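Local coordinates for protein XPF endonuclease (Aeropyrum pernix, PDB 2BGW) that probably cleaves DNA as a magnesium-dependent, structure-specific endonuclease of the XPF family, working in nucleotide excision repair, at residues 155-158 against 159-162; 97-100 against 101-105; 134-137 against 138-141; 106-109 against 110-114. All blocks are in the same frame, centred on the assembly; numbering follows the deposited sequence.

Contact 1 (155-158 against 159-162); sequences DVRE and WQLY
One face of the Arg157 guanidinium carries Leu161 CD1, 3.5 Å above the plane and displaced toward the rim. The indole of Trp159 is met at its edge, near its own plane, by Asp155 O, which lies 3.2 Å from Trp159 CD1; NE1 is hydrogen-bonded to Gln37 O. Arg157 leaves its backbone with CG anti to N (chi1 178°) and bends farther out, at its third torsion, where the guanidinium passes Leu161 on its way to a salt bridge with Asp47. Beneath the side chains runs the regular i to i+4 ladder of helix 155-165, whose later part falls in the first helix-hairpin-helix DNA-binding motif: Trp159 N binds Asp155 O at 3.1 Å, and Gln160 N binds Val156 O at 2.9 Å. The Gln160 amide stands 70° from the guanidinium plane, its OE1 4.0 Å from Arg157 CB. On its other branch NE2 lies 3.4 Å from Val156 CG1 and reaches weak hydrogen bonds with Ile213 O and Thr216 O of the second subunit. With Gln160 cut back to an alanine, those two carbonyls would probably lose this donor and the CG1 methyl of Val156 its cover. Leu161 also packs on Ala175 of helix 172-182.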
loop_
_atom_site.group_PDB
_atom_site.type_symbol
_atom_site.label_atom_id
_atom_site.label_comp_id
_atom_site.label_asym_id
_atom_site.label_seq_id
_atom_site.Cartn_x
_atom_site.Cartn_y
_atom_site.Cartn_z
ATOM N N ASP A 155 4.561 -14.219 6.647
ATOM C CA ASP A 155 3.115 -14.126 6.551
ATOM C C ASP A 155 2.547 -14.238 7.942
ATOM O O ASP A 155 1.606 -13.517 8.276
ATOM C CB ASP A 155 2.604 -15.297 5.741
ATOM C CG ASP A 155 3.266 -16.595 6.162
ATOM O OD1 ASP A 155 4.331 -16.521 6.836
ATOM O OD2 ASP A 155 2.733 -17.681 5.843
ATOM N N VAL A 156 3.127 -15.115 8.766
ATOM C CA VAL A 156 2.634 -15.304 10.122
ATOM C C VAL A 156 2.750 -14.027 10.937
ATOM O O VAL A 156 1.806 -13.634 11.630
ATOM C CB VAL A 156 3.319 -16.443 10.842
ATOM C CG1 VAL A 156 2.971 -16.392 12.297
ATOM C CG2 VAL A 156 2.897 -17.772 10.251
ATOM N N ARG A 157 3.873 -13.347 10.823
ATOM C CA ARG A 157 3.997 -12.039 11.443
ATOM C C ARG A 157 2.960 -11.040 10.910
ATOM O O ARG A 157 2.446 -10.216 11.669
ATOM C CB ARG A 157 5.406 -11.487 11.275
ATOM C CG ARG A 157 5.565 -10.115 11.869
ATOM C CD ARG A 157 7.002 -9.594 11.808
ATOM N NE ARG A 157 7.002 -8.147 11.581
ATOM C CZ ARG A 157 7.264 -7.238 12.518
ATOM N NH1 ARG A 157 7.570 -7.617 13.762
ATOM N NH2 ARG A 157 7.223 -5.942 12.214
ATOM N N GLU A 158 2.640 -11.116 9.620
ATOM C CA GLU A 158 1.723 -10.157 9.031
ATOM C C GLU A 158 0.342 -10.271 9.656
ATOM O O GLU A 158 -0.283 -9.274 10.011
ATOM C CB GLU A 158 1.671 -10.298 7.503
ATOM C CG GLU A 158 2.962 -9.813 6.801
ATOM C CD GLU A 158 3.501 -8.470 7.332
ATOM O OE1 GLU A 158 2.770 -7.445 7.251
ATOM O OE2 GLU A 158 4.659 -8.439 7.832
ATOM N N TRP A 159 -0.112 -11.509 9.802
ATOM C CA TRP A 159 -1.359 -11.804 10.466
ATOM C C TRP A 159 -1.280 -11.455 11.932
ATOM O O TRP A 159 -2.241 -10.959 12.497
ATOM C CB TRP A 159 -1.617 -13.266 10.372
ATOM C CG TRP A 159 -2.120 -13.720 9.085
ATOM C CD1 TRP A 159 -1.428 -14.376 8.135
ATOM C CD2 TRP A 159 -3.455 -13.620 8.613
ATOM N NE1 TRP A 159 -2.236 -14.690 7.074
ATOM C CE2 TRP A 159 -3.497 -14.249 7.350
ATOM C CE3 TRP A 159 -4.623 -13.054 9.129
ATOM C CZ2 TRP A 159 -4.658 -14.338 6.592
ATOM C CZ3 TRP A 159 -5.777 -13.135 8.380
ATOM C CH2 TRP A 159 -5.787 -13.772 7.116
ATOM N N GLN A 160 -0.146 -11.704 12.572
ATOM C CA GLN A 160 -0.038 -11.286 13.969
ATOM C C GLN A 160 -0.289 -9.793 14.089
ATOM O O GLN A 160 -0.933 -9.325 15.036
ATOM C CB GLN A 160 1.318 -11.655 14.564
ATOM C CG GLN A 160 1.548 -13.148 14.624
ATOM C CD GLN A 160 2.987 -13.502 14.880
ATOM O OE1 GLN A 160 3.896 -12.670 14.743
ATOM N NE2 GLN A 160 3.213 -14.751 15.269
ATOM N N LEU A 161 0.192 -9.056 13.093
ATOM C CA LEU A 161 0.018 -7.607 13.047
ATOM C C LEU A 161 -1.377 -7.169 12.617
ATOM O O LEU A 161 -1.881 -6.150 13.060
ATOM C CB LEU A 161 1.078 -7.009 12.142
ATOM C CG LEU A 161 2.465 -7.085 12.761
ATOM C CD1 LEU A 161 3.488 -6.986 11.707
ATOM C CD2 LEU A 161 2.617 -5.974 13.776
ATOM N N TYR A 162 -2.000 -7.954 11.759
ATOM C CA TYR A 162 -3.346 -7.663 11.280
ATOM C C TYR A 162 -4.336 -7.842 12.425
ATOM O O TYR A 162 -5.291 -7.070 12.588
ATOM C CB TYR A 162 -3.681 -8.590 10.096
ATOM C CG TYR A 162 -5.073 -8.471 9.529
ATOM C CD1 TYR A 162 -5.618 -7.233 9.226
ATOM C CD2 TYR A 162 -5.839 -9.607 9.279
ATOM C CE1 TYR A 162 -6.906 -7.123 8.713
ATOM C CE2 TYR A 162 -7.118 -9.515 8.755
ATOM C CZ TYR A 162 -7.649 -8.271 8.482
ATOM O OH TYR A 162 -8.914 -8.152 7.959
#

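Contact 2 (97-100 against 101-105); sequences GRER and SLYAA
Helix 99-112, the connecting helix of the beta-alpha-beta unit between parallel strands 81-87 and 116-120, starts here, with Arg98 as N-cap and its carbonyl reaching forward to Leu102. That first bond is weak, Leu102 N to Arg98 O at 3.4 Å. The next ones are firmer: Tyr103 N meets Glu99 O at 3.1 Å, with an angle of 163° at the hydrogen, and Ala104 N meets Arg100 O at 3.2 Å. The side chains add one apolar touch a turn apart. Tyr103 brings its ring back beside this first turn, CG beside its own backbone N (chi1 -66°), and CE1 comes to 3.9 Å from Glu99 CB. It is the root of the glutamate that the phenol meets, and the carboxylate takes no part. Arg100, its chain bent at the second torsion, carries its guanidinium to a salt bridge with Glu131 of the second subunit, while Tyr103 OH makes a weak hydrogen bond to Met121 N of that subunit. Within the chain, Glu99 and Tyr103 both rest on Val91 in the loop after strand 81-87, and Ser101 and Leu102 pack on helix 56-65 through Phe64, Ala60 and Leu63.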
loop_
_atom_site.group_PDB
_atom_site.type_symbol
_atom_site.label_atom_id
_atom_site.label_comp_id
_atom_site.label_asym_id
_atom_site.label_seq_id
_atom_site.Cartn_x
_atom_site.Cartn_y
_atom_site.Cartn_z
ATOM N N GLY A 97 -14.137 7.576 -22.306
ATOM C CA GLY A 97 -15.205 8.528 -22.000
ATOM C C GLY A 97 -15.496 8.527 -20.514
ATOM O O GLY A 97 -15.656 9.595 -19.923
ATOM N N ARG A 98 -15.536 7.336 -19.903
ATOM C CA ARG A 98 -15.469 7.205 -18.436
ATOM C C ARG A 98 -14.093 7.578 -17.837
ATOM O O ARG A 98 -13.874 7.379 -16.664
ATOM C CB ARG A 98 -15.852 5.787 -17.989
ATOM C CG ARG A 98 -17.349 5.467 -17.970
ATOM C CD ARG A 98 -17.589 4.060 -18.546
ATOM N NE ARG A 98 -18.123 3.099 -17.573
ATOM C CZ ARG A 98 -18.227 1.776 -17.787
ATOM N NH1 ARG A 98 -17.806 1.241 -18.941
ATOM N NH2 ARG A 98 -18.744 0.972 -16.849
ATOM N N GLU A 99 -13.181 8.133 -18.627
ATOM C CA GLU A 99 -11.855 8.517 -18.123
ATOM C C GLU A 99 -11.831 9.549 -17.002
ATOM O O GLU A 99 -10.867 9.588 -16.224
ATOM C CB GLU A 99 -11.002 9.158 -19.202
ATOM C CG GLU A 99 -11.206 8.749 -20.612
ATOM C CD GLU A 99 -10.070 9.310 -21.419
ATOM O OE1 GLU A 99 -9.989 10.562 -21.564
ATOM O OE2 GLU A 99 -9.221 8.499 -21.859
ATOM N N ARG A 100 -12.825 10.442 -16.961
ATOM C CA ARG A 100 -12.839 11.456 -15.917
ATOM C C ARG A 100 -12.873 10.701 -14.609
ATOM O O ARG A 100 -12.159 11.061 -13.688
ATOM C CB ARG A 100 -14.030 12.393 -16.016
ATOM C CG ARG A 100 -14.074 13.447 -14.904
ATOM C CD ARG A 100 -13.696 14.843 -15.441
ATOM N NE ARG A 100 -13.669 15.885 -14.408
ATOM C CZ ARG A 100 -14.746 16.361 -13.772
ATOM N NH1 ARG A 100 -15.958 15.880 -14.057
ATOM N NH2 ARG A 100 -14.614 17.306 -12.828
ATOM N N SER A 101 -13.674 9.635 -14.549
ATOM C CA SER A 101 -13.722 8.761 -13.394
ATOM C C SER A 101 -12.344 8.187 -13.064
ATOM O O SER A 101 -11.781 8.484 -12.009
ATOM C CB SER A 101 -14.699 7.621 -13.639
ATOM O OG SER A 101 -15.987 7.985 -13.232
ATOM N N LEU A 102 -11.806 7.377 -13.975
ATOM C CA LEU A 102 -10.583 6.633 -13.728
ATOM C C LEU A 102 -9.449 7.509 -13.168
ATOM O O LEU A 102 -8.967 7.262 -12.051
ATOM C CB LEU A 102 -10.172 5.850 -14.973
ATOM C CG LEU A 102 -11.133 4.694 -15.251
ATOM C CD1 LEU A 102 -10.775 3.931 -16.499
ATOM C CD2 LEU A 102 -11.169 3.738 -14.108
ATOM N N TYR A 103 -9.062 8.549 -13.907
ATOM C CA TYR A 103 -7.959 9.396 -13.487
ATOM C C TYR A 103 -8.294 10.065 -12.158
ATOM O O TYR A 103 -7.424 10.201 -11.300
ATOM C CB TYR A 103 -7.585 10.440 -14.551
ATOM C CG TYR A 103 -7.030 9.864 -15.838
ATOM C CD1 TYR A 103 -7.723 10.001 -17.047
ATOM C CD2 TYR A 103 -5.813 9.172 -15.858
ATOM C CE1 TYR A 103 -7.223 9.464 -18.250
ATOM C CE2 TYR A 103 -5.298 8.636 -17.066
ATOM C CZ TYR A 103 -6.021 8.792 -18.252
ATOM O OH TYR A 103 -5.540 8.268 -19.422
ATOM N N ALA A 104 -9.550 10.468 -11.970
ATOM C CA ALA A 104 -9.960 11.078 -10.697
ATOM C C ALA A 104 -9.732 10.100 -9.548
ATOM O O ALA A 104 -9.212 10.479 -8.501
ATOM C CB ALA A 104 -11.396 11.534 -10.738
ATOM N N ALA A 105 -10.091 8.841 -9.753
ATOM C CA ALA A 105 -9.834 7.831 -8.751
ATOM C C ALA A 105 -8.341 7.824 -8.428
ATOM O O ALA A 105 -7.938 7.949 -7.270
ATOM C CB ALA A 105 -10.285 6.458 -9.242
#

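Contact 3 (134-137 against 138-141); sequences ARLS and TREG
Ala134 O receives both the backbone N and the hydroxyl of Thr138 where helix 123-137 gives way to the loop that leads on to helix 155-165. Both bonds are weak: OG1 donates at 3.3 Å and N at 3.5 Å to the same Ala134 O. The threonine manages this double approach because OG1 sits beside its own backbone N (chi1 -81°), while the methyl CG2 lies anti to that N, beside the carbonyl carbon. Ser137 takes a different course. Its OG is held between the backbone N and the carbonyl carbon (chi1 69°), which folds it back along the helix to a hydrogen bond with Leu133 O. The side chains of Leu136 and Arg139 run alongside each other in one direction. The arginine leaves its backbone as the threonine does, bends at its second torsion (-146°), and lays one face of the guanidinium against the leucine methyl; CD2 is 3.5 Å above that plane, off centre, nearer the edge of the group. Were Arg139 an alanine, that side of the Leu136 methyl would probably be bared and Asp112 of the second subunit would lose the side chain packed on it. Leu136 and Ser137 also face the second subunit, touching its Ala107 and Leu111. Arg135 takes its own charge to a salt bridge with Glu131, and its NH1 stays 6.8 Å from Arg139 NH2. Lower down the arginine stem, Arg139 CG lies 3.5 Å from Leu136 O.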
loop_
_atom_site.group_PDB
_atom_site.type_symbol
_atom_site.label_atom_id
_atom_site.label_comp_id
_atom_site.label_asym_id
_atom_site.label_seq_id
_atom_site.Cartn_x
_atom_site.Cartn_y
_atom_site.Cartn_z
ATOM N N ALA A 134 11.477 -4.610 -3.887
ATOM C CA ALA A 134 12.106 -5.594 -3.024
ATOM C C ALA A 134 13.549 -5.247 -2.756
ATOM O O ALA A 134 13.957 -5.224 -1.602
ATOM C CB ALA A 134 12.035 -6.990 -3.642
ATOM N N ARG A 135 14.317 -4.968 -3.806
ATOM C CA ARG A 135 15.720 -4.657 -3.650
ATOM C C ARG A 135 15.919 -3.331 -2.994
ATOM O O ARG A 135 16.670 -3.230 -2.017
ATOM C CB ARG A 135 16.413 -4.642 -4.979
ATOM C CG ARG A 135 16.394 -5.957 -5.641
ATOM C CD ARG A 135 17.734 -6.480 -5.707
ATOM N NE ARG A 135 18.038 -6.838 -7.079
ATOM C CZ ARG A 135 19.219 -6.627 -7.646
ATOM N NH1 ARG A 135 20.187 -6.049 -6.953
ATOM N NH2 ARG A 135 19.425 -6.993 -8.899
ATOM N N LEU A 136 15.250 -2.312 -3.502
ATOM C CA LEU A 136 15.488 -0.973 -3.003
ATOM C C LEU A 136 15.210 -0.791 -1.527
ATOM O O LEU A 136 15.812 0.049 -0.899
ATOM C CB LEU A 136 14.664 0.051 -3.791
ATOM C CG LEU A 136 15.337 0.649 -5.025
ATOM C CD1 LEU A 136 14.295 0.976 -6.085
ATOM C CD2 LEU A 136 16.184 1.874 -4.668
ATOM N N SER A 137 14.269 -1.553 -0.991
ATOM C CA SER A 137 13.664 -1.245 0.309
ATOM C C SER A 137 14.342 -2.031 1.387
ATOM O O SER A 137 14.240 -1.710 2.558
ATOM C CB SER A 137 12.187 -1.624 0.316
ATOM O OG SER A 137 12.079 -3.041 0.272
ATOM N N THR A 138 14.943 -3.128 0.964
ATOM C CA THR A 138 16.002 -3.805 1.678
ATOM C C THR A 138 17.088 -2.726 1.582
ATOM O O THR A 138 16.705 -1.609 1.303
ATOM C CB THR A 138 16.210 -5.062 0.933
ATOM O OG1 THR A 138 15.190 -5.969 1.365
ATOM C CG2 THR A 138 17.530 -5.607 1.210
ATOM N N ARG A 139 18.378 -2.924 1.785
ATOM C CA ARG A 139 19.265 -1.711 1.761
ATOM C C ARG A 139 19.236 -0.999 3.104
ATOM O O ARG A 139 18.196 -0.514 3.540
ATOM C CB ARG A 139 18.921 -0.658 0.695
ATOM C CG ARG A 139 19.113 -1.006 -0.818
ATOM C CD ARG A 139 19.565 0.244 -1.677
ATOM N NE ARG A 139 19.585 -0.012 -3.127
ATOM C CZ ARG A 139 19.642 0.923 -4.093
ATOM N NH1 ARG A 139 19.719 2.202 -3.788
ATOM N NH2 ARG A 139 19.623 0.582 -5.375
ATOM N N GLU A 140 20.395 -0.957 3.759
ATOM C CA GLU A 140 20.564 -0.404 5.092
ATOM C C GLU A 140 21.622 0.635 4.919
ATOM O O GLU A 140 22.561 0.445 4.147
ATOM C CB GLU A 140 21.104 -1.435 6.032
ATOM C CG GLU A 140 21.061 -2.801 5.504
ATOM C CD GLU A 140 21.395 -3.775 6.567
ATOM O OE1 GLU A 140 22.600 -3.949 6.872
ATOM O OE2 GLU A 140 20.426 -4.345 7.107
ATOM N N GLY A 141 21.510 1.719 5.657
ATOM C CA GLY A 141 21.873 2.989 5.056
ATOM C C GLY A 141 23.203 3.484 5.428
ATOM O O GLY A 141 23.796 2.977 6.344
#

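Contact 4 (106-109 against 110-114); sequences MAAL and QLDYG. With nucleotides of chain D; nucleotides of chain C.
The ring of Tyr113 has the carbonyl oxygen of Leu109 and the base of DA15 of chain C both at its edge, so a protein oxygen and a DNA nucleotide border the same aromatic group. Tyr113 CD2 is 3.7 Å from DA15 N3, and C4 of that adenine lies in the plane of the phenol; Asp112 CB sits over one face, displaced toward the rim. Next along the chain the DNA meets bare backbone. The peptide from Tyr113 to Gly114 lies flat against the thymine of DT1 of chain D, Gly114 N standing 3.2 Å from DT1 N1 and Tyr113 C 3.4 Å from DT1 C2. Gly114 has a positive phi (55°), and with no side chain it can sit close against the base. This is the C-terminal region of helix 99-112, the helix of the beta-alpha-beta unit in the nuclease fold, which thus brings its end up to the DNA. Asp112 N donates to Ala108 O at 2.7 Å, and on the same turn the carboxylate swings back until OD2 is 3.8 Å from Ala108 CB. Leu111 N reaches Ala107 O at 3.0 Å, and Gln110 N reaches Met106 O at 3.2 Å. Gln110 then bends sharply at its second torsion (-93°), which takes its amide away from the helix, and OE1 accepts a hydrogen bond from Arg116 NE of the second subunit. Leu109 packs on Phe59 and Ala72, while Tyr113 packs on Phe69, Ser73 and Ala76 of helix 67-78.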
loop_
_atom_site.group_PDB
_atom_site.type_symbol
_atom_site.label_atom_id
_atom_site.label_comp_id
_atom_site.label_asym_id
_atom_site.label_seq_id
_atom_site.Cartn_x
_atom_site.Cartn_y
_atom_site.Cartn_z
ATOM N N MET A 106 -7.524 7.698 -9.466
ATOM C CA MET A 106 -6.091 7.645 -9.295
ATOM C C MET A 106 -5.611 8.767 -8.402
ATOM O O MET A 106 -4.951 8.520 -7.402
ATOM C CB MET A 106 -5.421 7.719 -10.647
ATOM C CG MET A 106 -5.710 6.513 -11.477
ATOM S SD MET A 106 -4.985 6.726 -13.083
ATOM C CE MET A 106 -5.197 5.037 -13.699
ATOM N N ALA A 107 -5.983 9.995 -8.745
ATOM C CA ALA A 107 -5.624 11.154 -7.958
ATOM C C ALA A 107 -6.089 11.075 -6.488
ATOM O O ALA A 107 -5.392 11.557 -5.595
ATOM C CB ALA A 107 -6.138 12.395 -8.625
ATOM N N ALA A 108 -7.248 10.458 -6.252
ATOM C CA ALA A 108 -7.811 10.291 -4.892
ATOM C C ALA A 108 -7.126 9.202 -4.056
ATOM O O ALA A 108 -6.825 9.429 -2.876
ATOM C CB ALA A 108 -9.328 10.030 -4.950
ATOM N N LEU A 109 -6.905 8.023 -4.651
ATOM C CA LEU A 109 -6.147 6.963 -4.003
ATOM C C LEU A 109 -4.813 7.510 -3.534
ATOM O O LEU A 109 -4.308 7.108 -2.499
ATOM C CB LEU A 109 -5.864 5.855 -4.966
ATOM C CG LEU A 109 -7.047 5.052 -5.435
ATOM C CD1 LEU A 109 -6.628 4.346 -6.675
ATOM C CD2 LEU A 109 -7.440 4.063 -4.389
ATOM N N GLN A 110 -4.263 8.445 -4.306
ATOM C CA GLN A 110 -2.965 9.034 -4.048
ATOM C C GLN A 110 -3.029 10.115 -2.991
ATOM O O GLN A 110 -2.178 10.168 -2.141
ATOM C CB GLN A 110 -2.395 9.634 -5.329
ATOM C CG GLN A 110 -1.677 8.665 -6.297
ATOM C CD GLN A 110 -0.193 8.619 -6.022
ATOM O OE1 GLN A 110 0.233 8.609 -4.852
ATOM N NE2 GLN A 110 0.610 8.592 -7.083
ATOM N N LEU A 111 -4.011 10.998 -3.045
ATOM C CA LEU A 111 -4.069 12.105 -2.085
ATOM C C LEU A 111 -4.839 11.781 -0.802
ATOM O O LEU A 111 -4.521 12.283 0.264
ATOM C CB LEU A 111 -4.681 13.352 -2.721
ATOM C CG LEU A 111 -3.862 14.294 -3.602
ATOM C CD1 LEU A 111 -4.513 15.688 -3.646
ATOM C CD2 LEU A 111 -2.438 14.402 -3.097
ATOM N N ASP A 112 -5.868 10.957 -0.915
ATOM C CA ASP A 112 -6.733 10.659 0.222
ATOM C C ASP A 112 -6.114 9.683 1.230
ATOM O O ASP A 112 -6.206 9.895 2.424
ATOM C CB ASP A 112 -8.088 10.116 -0.270
ATOM C CG ASP A 112 -9.039 11.226 -0.745
ATOM O OD1 ASP A 112 -8.714 12.459 -0.594
ATOM O OD2 ASP A 112 -10.118 10.832 -1.273
ATOM N N TYR A 113 -5.503 8.608 0.749
ATOM C CA TYR A 113 -4.873 7.675 1.642
ATOM C C TYR A 113 -3.378 7.446 1.369
ATOM O O TYR A 113 -2.828 6.417 1.777
ATOM C CB TYR A 113 -5.584 6.327 1.608
ATOM C CG TYR A 113 -7.086 6.303 1.393
ATOM C CD1 TYR A 113 -7.601 6.043 0.126
ATOM C CD2 TYR A 113 -7.986 6.436 2.447
ATOM C CE1 TYR A 113 -8.972 5.954 -0.114
ATOM C CE2 TYR A 113 -9.390 6.351 2.218
ATOM C CZ TYR A 113 -9.868 6.108 0.913
ATOM O OH TYR A 113 -11.224 6.027 0.591
ATOM N N GLY A 114 -2.720 8.387 0.698
ATOM C CA GLY A 114 -1.316 8.247 0.341
ATOM C C GLY A 114 -0.878 7.012 -0.446
ATOM O O GLY A 114 0.313 6.710 -0.479
ATOM O "O5'" DT D 1 1.127 12.358 -0.971
ATOM C "C5'" DT D 1 0.990 12.880 0.334
ATOM C "C4'" DT D 1 -0.457 12.772 0.727
ATOM O "O4'" DT D 1 -0.822 11.424 1.098
ATOM C "C3'" DT D 1 -0.634 13.586 1.972
ATOM O "O3'" DT D 1 -1.555 14.578 1.725
ATOM C "C2'" DT D 1 -1.107 12.641 3.073
ATOM C "C1'" DT D 1 -1.600 11.465 2.273
ATOM N N1 DT D 1 -1.429 10.234 3.031
ATOM C C2 DT D 1 -2.516 9.701 3.719
ATOM O O2 DT D 1 -3.626 10.187 3.746
ATOM N N3 DT D 1 -2.264 8.535 4.392
ATOM C C4 DT D 1 -1.042 7.886 4.442
ATOM O O4 DT D 1 -0.927 6.850 5.080
ATOM C C5 DT D 1 0.061 8.493 3.714
ATOM C C7 DT D 1 1.451 7.927 3.785
ATOM C C6 DT D 1 -0.185 9.631 3.048
ATOM P P DA C 15 -11.684 3.703 10.444
ATOM O OP1 DA C 15 -13.098 3.937 10.791
ATOM O OP2 DA C 15 -11.161 2.313 10.425
ATOM O "O5'" DA C 15 -11.439 4.372 9.019
ATOM C "C5'" DA C 15 -11.911 5.716 8.882
ATOM C "C4'" DA C 15 -11.282 6.364 7.671
ATOM O "O4'" DA C 15 -9.841 6.431 7.874
ATOM C "C3'" DA C 15 -11.493 5.527 6.409
ATOM O "O3'" DA C 15 -12.395 6.178 5.506
ATOM C "C2'" DA C 15 -10.095 5.344 5.818
ATOM C "C1'" DA C 15 -9.243 6.350 6.601
ATOM N N9 DA C 15 -7.844 5.921 6.624
ATOM C C8 DA C 15 -7.352 4.706 7.019
ATOM N N7 DA C 15 -6.050 4.604 6.870
ATOM C C5 DA C 15 -5.665 5.824 6.329
ATOM C C6 DA C 15 -4.410 6.332 5.919
ATOM N N6 DA C 15 -3.257 5.657 6.021
ATOM N N1 DA C 15 -4.391 7.578 5.405
ATOM C C2 DA C 15 -5.553 8.239 5.315
ATOM N N3 DA C 15 -6.789 7.864 5.649
ATOM C C4 DA C 15 -6.767 6.636 6.158
#

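From the N terminus the order is contact 2, contact 4, contact 3, contact 1, strictly in series: all four are local, so none closes a long loop and none nests or crosses. Contacts 2 and 4 adjoin as the two halves of helix 99-112, centres about 13 Å apart, one at its start and one at its DNA-facing end. Strand 116-120 and helix 123-137 then carry the chain to contact 3, and a long loop leads on to contact 1 in the helical part, its centre about 21 Å from that of contact 3. Every contact touches the second subunit; contact 3 packs there on the helix 99-112 residues of the partner's contact 4.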